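Local coordinates for designed helical repeat protein (Synthetic construct, PDB 5CWQ) that has no known natural function, being a computationally designed helical repeat protein made to explore the range of possible repeat architectures, at residues Glu176-Arg179 with Ala180-Ala184. Numbering follows the deposited sequence.
With PO4 (phosphate ion), chain F.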
ATOM      1  N   GLU A 176      15.443   2.051 -10.925  1.00 47.84           N
ATOM      2  CA  GLU A 176      14.379   1.886  -9.942  1.00 51.08           C
ATOM      3  C   GLU A 176      13.601   0.604 -10.212  1.00 46.19           C
ATOM      4  O   GLU A 176      13.187  -0.092  -9.286  1.00 45.47           O
ATOM      5  CB  GLU A 176      13.433   3.090  -9.958  1.00 57.99           C
ATOM      6  CG  GLU A 176      14.026   4.362  -9.368  1.00 66.82           C
ATOM      7  CD  GLU A 176      13.074   5.544  -9.439  1.00 72.79           C
ATOM      8  OE1 GLU A 176      12.066   5.462 -10.174  1.00 73.68           O
ATOM      9  OE2 GLU A 176      13.333   6.557  -8.756  1.00 76.36           O
ATOM     10  N   ALA A 177      13.407   0.303 -11.493  1.00 42.83           N
ATOM     11  CA  ALA A 177      12.660  -0.876 -11.906  1.00 40.43           C
ATOM     12  C   ALA A 177      13.360  -2.151 -11.451  1.00 41.69           C
ATOM     13  O   ALA A 177      12.712  -3.105 -11.018  1.00 43.12           O
ATOM     14  CB  ALA A 177      12.477  -0.882 -13.417  1.00 39.46           C
ATOM     15  N   GLU A 178      14.685  -2.162 -11.553  1.00 41.65           N
ATOM     16  CA  GLU A 178      15.477  -3.306 -11.117  1.00 42.63           C
ATOM     17  C   GLU A 178      15.351  -3.497  -9.608  1.00 39.00           C
ATOM     18  O   GLU A 178      15.167  -4.617  -9.129  1.00 38.01           O
ATOM     19  CB  GLU A 178      16.946  -3.121 -11.519  1.00 48.54           C
ATOM     20  CG  GLU A 178      17.923  -4.120 -10.896  1.00 54.76           C
ATOM     21  CD  GLU A 178      17.602  -5.566 -11.233  1.00 59.24           C
ATOM     22  OE1 GLU A 178      16.841  -5.807 -12.195  1.00 59.77           O
ATOM     23  OE2 GLU A 178      18.114  -6.466 -10.533  1.00 62.14           O
ATOM     24  N   ARG A 179      15.447  -2.398  -8.865  1.00 37.95           N
ATOM     25  CA  ARG A 179      15.309  -2.437  -7.414  1.00 40.30           C
ATOM     26  C   ARG A 179      13.933  -2.956  -7.005  1.00 36.32           C
ATOM     27  O   ARG A 179      13.819  -3.801  -6.118  1.00 36.89           O
ATOM     28  CB  ARG A 179      15.544  -1.050  -6.815  1.00 47.72           C
ATOM     29  CG  ARG A 179      16.986  -0.784  -6.410  1.00 59.78           C
ATOM     30  CD  ARG A 179      17.169   0.651  -5.949  1.00 70.25           C
ATOM     31  NE  ARG A 179      17.151   1.589  -7.068  1.00 79.22           N
ATOM     32  CZ  ARG A 179      17.005   2.906  -6.943  1.00 86.09           C
ATOM     33  NH1 ARG A 179      16.853   3.452  -5.744  1.00 89.08           N
ATOM     34  NH2 ARG A 179      17.004   3.678  -8.020  1.00 87.80           N
ATOM     35  N   ALA A 180      12.894  -2.442  -7.655  1.00 32.80           N
ATOM     36  CA  ALA A 180      11.529  -2.873  -7.378  1.00 30.20           C
ATOM     37  C   ALA A 180      11.370  -4.361  -7.669  1.00 30.20           C
ATOM     38  O   ALA A 180      10.768  -5.095  -6.886  1.00 29.73           O
ATOM     39  CB  ALA A 180      10.540  -2.063  -8.202  1.00 28.29           C
ATOM     40  N   TYR A 181      11.918  -4.794  -8.800  1.00 30.89           N
ATOM     41  CA  TYR A 181      11.861  -6.193  -9.202  1.00 31.89           C
ATOM     42  C   TYR A 181      12.482  -7.110  -8.153  1.00 32.38           C
ATOM     43  O   TYR A 181      11.892  -8.124  -7.778  1.00 34.01           O
ATOM     44  CB  TYR A 181      12.568  -6.388 -10.544  1.00 35.06           C
ATOM     45  CG  TYR A 181      12.702  -7.836 -10.961  1.00 39.17           C
ATOM     46  CD1 TYR A 181      11.647  -8.505 -11.568  1.00 40.08           C
ATOM     47  CD2 TYR A 181      13.885  -8.531 -10.751  1.00 43.44           C
ATOM     48  CE1 TYR A 181      11.766  -9.829 -11.951  1.00 44.01           C
ATOM     49  CE2 TYR A 181      14.014  -9.853 -11.129  1.00 47.56           C
ATOM     50  CZ  TYR A 181      12.953 -10.497 -11.729  1.00 49.02           C
ATOM     51  OH  TYR A 181      13.085 -11.816 -12.107  1.00 54.37           O
ATOM     52  N   GLU A 182      13.675  -6.754  -7.686  1.00 32.28           N
ATOM     53  CA  GLU A 182      14.369  -7.562  -6.692  1.00 34.26           C
ATOM     54  C   GLU A 182      13.641  -7.521  -5.350  1.00 32.23           C
ATOM     55  O   GLU A 182      13.539  -8.539  -4.665  1.00 31.27           O
ATOM     56  CB  GLU A 182      15.815  -7.086  -6.530  1.00 39.67           C
ATOM     57  CG  GLU A 182      16.666  -7.259  -7.784  1.00 45.94           C
ATOM     58  CD  GLU A 182      16.822  -8.714  -8.203  1.00 52.28           C
ATOM     59  OE1 GLU A 182      16.582  -9.611  -7.365  1.00 55.06           O
ATOM     60  OE2 GLU A 182      17.186  -8.960  -9.374  1.00 54.06           O
ATOM     61  N   ASP A 183      13.137  -6.346  -4.979  1.00 33.09           N
ATOM     62  CA  ASP A 183      12.326  -6.209  -3.771  1.00 34.47           C
ATOM     63  C   ASP A 183      11.109  -7.128  -3.826  1.00 33.94           C
ATOM     64  O   ASP A 183      10.785  -7.802  -2.850  1.00 33.57           O
ATOM     65  CB  ASP A 183      11.853  -4.764  -3.580  1.00 34.41           C
ATOM     66  CG  ASP A 183      12.979  -3.812  -3.239  1.00 36.80           C
ATOM     67  OD1 ASP A 183      14.043  -4.267  -2.769  1.00 38.57           O
ATOM     68  OD2 ASP A 183      12.789  -2.593  -3.434  1.00 37.20           O
ATOM     69  N   ALA A 184      10.443  -7.148  -4.977  1.00 33.42           N
ATOM     70  CA  ALA A 184       9.208  -7.908  -5.144  1.00 31.91           C
ATOM     71  C   ALA A 184       9.453  -9.412  -5.033  1.00 31.73           C
ATOM     72  O   ALA A 184       8.642 -10.138  -4.454  1.00 30.57           O
ATOM     73  CB  ALA A 184       8.561  -7.577  -6.483  1.00 31.98           C
TER
HETATM   74  P   PO4 F 305       9.996 -13.363 -13.895  0.98 89.29           P
HETATM   75  O1  PO4 F 305       9.127 -14.594 -13.982  0.98 90.18           O
HETATM   76  O2  PO4 F 305      10.587 -13.065 -15.251  0.98 88.90           O
HETATM   77  O3  PO4 F 305      11.108 -13.601 -12.900  0.98 89.56           O
HETATM   78  O4  PO4 F 305       9.160 -12.190 -13.443  0.98 88.78           O
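Tyr181 OH donates to O3 of the phosphate at 2.8 Å, O3 lying at the ring edge, while Gln225 NE2 bonds the same ion, probably from the crystallisation liquor, from helix 204-230. Behind the ring, Arg179 O accepts the backbone N-H of Asp183 at 2.9 Å, and the same i to i+4 bonding links Ala180 to Glu176, Tyr181 to Ala177 and Glu182 to Glu178, as expected of an uninterrupted alpha-helix, here the start of helix 174-201. Asp183 also turns its carboxylate back toward Arg179 O, OD2 standing 3.1 Å from it; as both are acceptors, no bond joins them, and OD1 is paired instead with Arg135 on helix 117-144. One turn apart, Glu178 OE2 lies 2.9 Å from Glu182 OE2, the carboxylate planes 55° apart. CG is anti to the backbone N in Glu178 but to the carbonyl carbon in Glu182; with a bend at chi2 in each (59° and -62°), this brings the acids together. His234 of the C-terminal histidine tag bonds Glu178 OE1 through ND1 and stacks its ring on Tyr181. So short an approach suggests that a proton shared between the acids, or a positive charge on His234, may ease their repulsion.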